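Putative sugar binding protein (Bacteroides vulgatus ATCC 8482, PDB 3KEZ) probably binds sugars at the outer membrane as a SusD-family, calcium-containing nutrient-binding protein of a gut bacterium. Local coordinates at residues Y86-I89 with Q90-L94; T109-K112 with N113-G117. All coordinates share one frame; numbering follows the deposited sequence.

Contact 1 of 2, residues Y86-I89 with Q90-L94; sequences YSII and QNCNL
Asn91 turns its carboxamide back along the helix onto Ser87, so that the Ser87 carbonyl takes two N-H groups from the same residue. The backbone N of Asn91 reaches Ser87 O at 3.2 Å, and the side-chain ND2 of Asn91 reaches the same oxygen at 3.0 Å from the opposite face of the carbonyl plane. The side-chain bond is the more bent, 137° at the hydrogen, with ND2 standing above that plane. CG of Asn91 lies anti to its carbonyl carbon (chi1 -73°), which brings the amide back over the preceding turn. A water on Ser87 OG (3.1 Å) also accepts a weak bond from Asn91 ND2.

Elsewhere around the helix, Ile89 and Asn93 run side by side in the same direction, the methyl CG2 of Ile89 lying 3.6 Å from ND2 of Asn93. That amide is held by Arg123 through OD1 and by the carbonyls of Val151 and Glu153 through ND2. Ile88 CG2 meets Cys92 SG at 4.2 Å, and both side chains rest on Ile122 of helix 109-134. The i to i+4 spacing is that of a regular alpha-helix, here helix 80-96 packed against helices 20-34 and 109-134 in the helical, TPR-related part of the SusD fold.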
loop_
_atom_site.group_PDB
_atom_site.type_symbol
_atom_site.label_atom_id
_atom_site.label_comp_id
_atom_site.label_asym_id
_atom_site.label_seq_id
_atom_site.Cartn_x
_atom_site.Cartn_y
_atom_site.Cartn_z
ATOM N N TYR A 86 -7.844 12.604 -4.765
ATOM C CA TYR A 86 -7.774 14.009 -5.098
ATOM C C TYR A 86 -8.335 14.872 -3.974
ATOM O O TYR A 86 -7.853 15.991 -3.737
ATOM C CB TYR A 86 -8.439 14.326 -6.455
ATOM C CG TYR A 86 -7.435 14.152 -7.588
ATOM C CD1 TYR A 86 -6.270 14.950 -7.663
ATOM C CD2 TYR A 86 -7.597 13.137 -8.531
ATOM C CE1 TYR A 86 -5.340 14.759 -8.648
ATOM C CE2 TYR A 86 -6.676 12.937 -9.530
ATOM C CZ TYR A 86 -5.546 13.735 -9.590
ATOM O OH TYR A 86 -4.669 13.538 -10.611
ATOM N N SER A 87 -9.339 14.365 -3.264
ATOM C CA SER A 87 -9.807 15.029 -2.035
ATOM C C SER A 87 -8.696 15.201 -0.999
ATOM O O SER A 87 -8.474 16.301 -0.472
ATOM C CB SER A 87 -10.943 14.224 -1.424
ATOM O OG SER A 87 -11.403 14.840 -0.255
ATOM N N ILE A 88 -8.012 14.102 -0.699
ATOM C CA ILE A 88 -6.864 14.085 0.173
ATOM C C ILE A 88 -5.770 15.089 -0.290
ATOM O O ILE A 88 -5.299 15.950 0.488
ATOM C CB ILE A 88 -6.289 12.632 0.280
ATOM C CG1 ILE A 88 -7.241 11.733 1.061
ATOM C CG2 ILE A 88 -4.869 12.660 0.869
ATOM C CD1 ILE A 88 -7.003 10.258 0.814
ATOM N N ILE A 89 -5.372 14.986 -1.549
ATOM C CA ILE A 89 -4.393 15.950 -2.121
ATOM C C ILE A 89 -4.854 17.421 -1.974
ATOM O O ILE A 89 -4.071 18.285 -1.598
ATOM C CB ILE A 89 -4.086 15.636 -3.651
ATOM C CG1 ILE A 89 -3.369 14.279 -3.769
ATOM C CG2 ILE A 89 -3.354 16.836 -4.280
ATOM C CD1 ILE A 89 -3.211 13.694 -5.244
ATOM N N GLN A 90 -6.115 17.713 -2.263
ATOM C CA GLN A 90 -6.599 19.109 -2.092
ATOM C C GLN A 90 -6.392 19.623 -0.667
ATOM O O GLN A 90 -5.984 20.754 -0.477
ATOM C CB GLN A 90 -8.086 19.258 -2.441
ATOM C CG GLN A 90 -8.414 19.345 -3.885
ATOM C CD GLN A 90 -7.922 20.623 -4.527
ATOM O OE1 GLN A 90 -8.475 21.705 -4.302
ATOM N NE2 GLN A 90 -6.895 20.504 -5.339
ATOM N N ASN A 91 -6.679 18.794 0.344
ATOM C CA ASN A 91 -6.486 19.229 1.744
ATOM C C ASN A 91 -5.021 19.308 2.177
ATOM O O ASN A 91 -4.644 20.143 3.045
ATOM C CB ASN A 91 -7.338 18.354 2.676
ATOM C CG ASN A 91 -8.826 18.699 2.563
ATOM O OD1 ASN A 91 -9.252 19.738 3.038
ATOM N ND2 ASN A 91 -9.589 17.867 1.868
ATOM N N CYS A 92 -4.185 18.450 1.590
ATOM C CA CYS A 92 -2.748 18.577 1.767
ATOM C C CYS A 92 -2.269 19.910 1.209
ATOM O O CYS A 92 -1.509 20.588 1.854
ATOM C CB CYS A 92 -1.986 17.453 1.080
ATOM S SG CYS A 92 -2.217 15.793 1.841
ATOM N N ASN A 93 -2.709 20.259 -0.008
ATOM C CA ASN A 93 -2.430 21.561 -0.632
ATOM C C ASN A 93 -2.879 22.724 0.208
ATOM O O ASN A 93 -2.135 23.692 0.367
ATOM C CB ASN A 93 -3.088 21.650 -2.017
ATOM C CG ASN A 93 -2.499 20.642 -2.996
ATOM O OD1 ASN A 93 -1.454 20.041 -2.705
ATOM N ND2 ASN A 93 -3.144 20.453 -4.148
ATOM N N LEU A 94 -4.086 22.623 0.768
ATOM C CA LEU A 94 -4.580 23.641 1.699
ATOM C C LEU A 94 -3.574 23.864 2.816
ATOM O O LEU A 94 -3.219 25.020 3.120
ATOM C CB LEU A 94 -5.944 23.258 2.283
ATOM C CG LEU A 94 -6.560 24.252 3.277
ATOM C CD1 LEU A 94 -6.823 25.629 2.629
ATOM C CD2 LEU A 94 -7.839 23.687 3.877
HETATM O O HOH W 1 -9.904 14.592 2.404
#

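Contact 2 of 2, residues T109-K112 with N113-G117; sequences TEYK and NDLKG
Tyr111 swings its ring anti to the backbone N (chi1 171°), while Leu115 sets CG beside its own N (chi1 -66°), and the two torsions bring the leucine branch point over one face of the ring. This is an i to i+4 CH-pi contact on the first turns of helix 109-134, in the TPR-related helical region of this SusD-family protein. Leu115 CG lies 4.2 Å from the centroid of the Tyr111 ring, only 17° off the ring normal and displaced toward the rim. The two methyls divide over the outer part of the ring: CD1 of Leu115 comes to 3.7 Å from CE2 of Tyr111, whereas CD2 is nearer the CE1 side. Both residues also touch helix 20-34, Tyr111 on Leu20 and Glu24, Leu115 on Ile23 and Leu27. An alanine in place of Leu115 would remove CG and both methyls, would probably leave this face of the tyrosine without its aliphatic cover and would be likely to open a gap against helix 20-34.

Thr109 and Asn113 run in the same direction one turn apart, the threonine methyl CG2 next to ND2 of Asn113. Lys112 passes across Asn113, its methylene CD 3.7 Å from Asn113 OD1. Lys116 is extended, and the two ammonium groups finish close together, NZ of Lys112 and NZ of Lys116 being 5.0 Å apart. Asp100 receives both in salt bridges, one on each carboxylate oxygen, OD1 for Lys112 and OD2 for Lys116. Buried Asp114 is held through OD1 by the backbone N of Ser185 and through OD2 by Gln118. Beneath these side chains, the backbone N of Lys116 donates to Lys112 O at 3.0 Å.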
loop_
_atom_site.group_PDB
_atom_site.type_symbol
_atom_site.label_atom_id
_atom_site.label_comp_id
_atom_site.label_asym_id
_atom_site.label_seq_id
_atom_site.Cartn_x
_atom_site.Cartn_y
_atom_site.Cartn_z
ATOM N N THR A 109 8.152 24.967 16.560
ATOM C CA THR A 109 8.782 24.794 15.236
ATOM C C THR A 109 8.808 23.354 14.798
ATOM O O THR A 109 8.353 23.040 13.691
ATOM C CB THR A 109 10.222 25.374 15.199
ATOM O OG1 THR A 109 10.159 26.785 15.422
ATOM C CG2 THR A 109 10.876 25.101 13.846
ATOM N N GLU A 110 9.295 22.475 15.674
ATOM C CA GLU A 110 9.302 21.023 15.406
ATOM C C GLU A 110 7.900 20.467 15.145
ATOM O O GLU A 110 7.684 19.677 14.224
ATOM C CB GLU A 110 9.907 20.246 16.575
ATOM C CG GLU A 110 11.391 20.247 16.562
ATOM C CD GLU A 110 11.994 19.343 17.633
ATOM O OE1 GLU A 110 11.338 18.349 18.035
ATOM O OE2 GLU A 110 13.128 19.644 18.066
ATOM N N TYR A 111 6.966 20.862 16.000
ATOM C CA TYR A 111 5.590 20.437 15.878
ATOM C C TYR A 111 5.059 20.889 14.525
ATOM O O TYR A 111 4.502 20.087 13.777
ATOM C CB TYR A 111 4.767 21.016 17.041
ATOM C CG TYR A 111 3.284 20.802 16.896
ATOM C CD1 TYR A 111 2.739 19.537 16.939
ATOM C CD2 TYR A 111 2.433 21.875 16.694
ATOM C CE1 TYR A 111 1.374 19.347 16.786
ATOM C CE2 TYR A 111 1.084 21.693 16.531
ATOM C CZ TYR A 111 0.561 20.428 16.583
ATOM O OH TYR A 111 -0.791 20.263 16.422
ATOM N N LYS A 112 5.254 22.161 14.195
ATOM C CA LYS A 112 4.839 22.660 12.878
ATOM C C LYS A 112 5.571 21.930 11.757
ATOM O O LYS A 112 4.954 21.580 10.755
ATOM C CB LYS A 112 5.022 24.175 12.772
ATOM C CG LYS A 112 4.870 24.786 11.373
ATOM C CD LYS A 112 6.242 25.037 10.767
ATOM C CE LYS A 112 6.207 25.305 9.301
ATOM N NZ LYS A 112 7.519 25.893 8.860
ATOM N N ASN A 113 6.877 21.706 11.898
ATOM C CA ASN A 113 7.578 20.964 10.866
ATOM C C ASN A 113 6.979 19.577 10.639
ATOM O O ASN A 113 6.840 19.136 9.493
ATOM C CB ASN A 113 9.084 20.906 11.127
ATOM C CG ASN A 113 9.757 22.225 10.782
ATOM O OD1 ASN A 113 9.224 23.013 9.993
ATOM N ND2 ASN A 113 10.886 22.495 11.402
ATOM N N ASP A 114 6.595 18.900 11.708
ATOM C CA ASP A 114 6.009 17.559 11.567
ATOM C C ASP A 114 4.639 17.592 10.876
ATOM O O ASP A 114 4.344 16.753 10.019
ATOM C CB ASP A 114 5.869 16.893 12.925
ATOM C CG ASP A 114 5.244 15.532 12.829
ATOM O OD1 ASP A 114 5.949 14.576 12.432
ATOM O OD2 ASP A 114 4.044 15.435 13.144
ATOM N N LEU A 115 3.807 18.573 11.242
ATOM C CA LEU A 115 2.510 18.736 10.590
ATOM C C LEU A 115 2.720 18.946 9.083
ATOM O O LEU A 115 2.038 18.340 8.264
ATOM C CB LEU A 115 1.739 19.905 11.188
ATOM C CG LEU A 115 1.237 19.888 12.643
ATOM C CD1 LEU A 115 0.402 21.130 12.888
ATOM C CD2 LEU A 115 0.431 18.638 12.909
ATOM N N LYS A 116 3.639 19.840 8.719
ATOM C CA LYS A 116 3.930 20.054 7.307
ATOM C C LYS A 116 4.448 18.770 6.662
ATOM O O LYS A 116 4.078 18.442 5.538
ATOM C CB LYS A 116 4.944 21.195 7.157
ATOM C CG LYS A 116 5.422 21.503 5.728
ATOM C CD LYS A 116 6.474 22.673 5.735
ATOM C CE LYS A 116 7.108 22.846 4.352
ATOM N NZ LYS A 116 8.029 24.006 4.273
ATOM N N GLY A 117 5.334 18.062 7.357
ATOM C CA GLY A 117 5.822 16.766 6.871
ATOM C C GLY A 117 4.737 15.737 6.655
ATOM O O GLY A 117 4.755 14.960 5.695
#

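Overall arrangement
Contacts 1 and 2 sit on consecutive helices of the chain, 80-96 and 109-134, with their centres about 17 Å apart. Their nearest atoms are about 7 Å from one another, so the two do not touch directly. What joins them is the rest of the helical layer: residues of contact 1 pack on helix 109-134 further along from contact 2, and both contacts lean on helix 20-34. Asp100, which receives the lysines of contact 2, lies on the connection between the two helices. Both contacts are on the same side of the chain's centre and away from the calcium site formed by Asn261, Gln322, Glu325, Asp329 and Asn331.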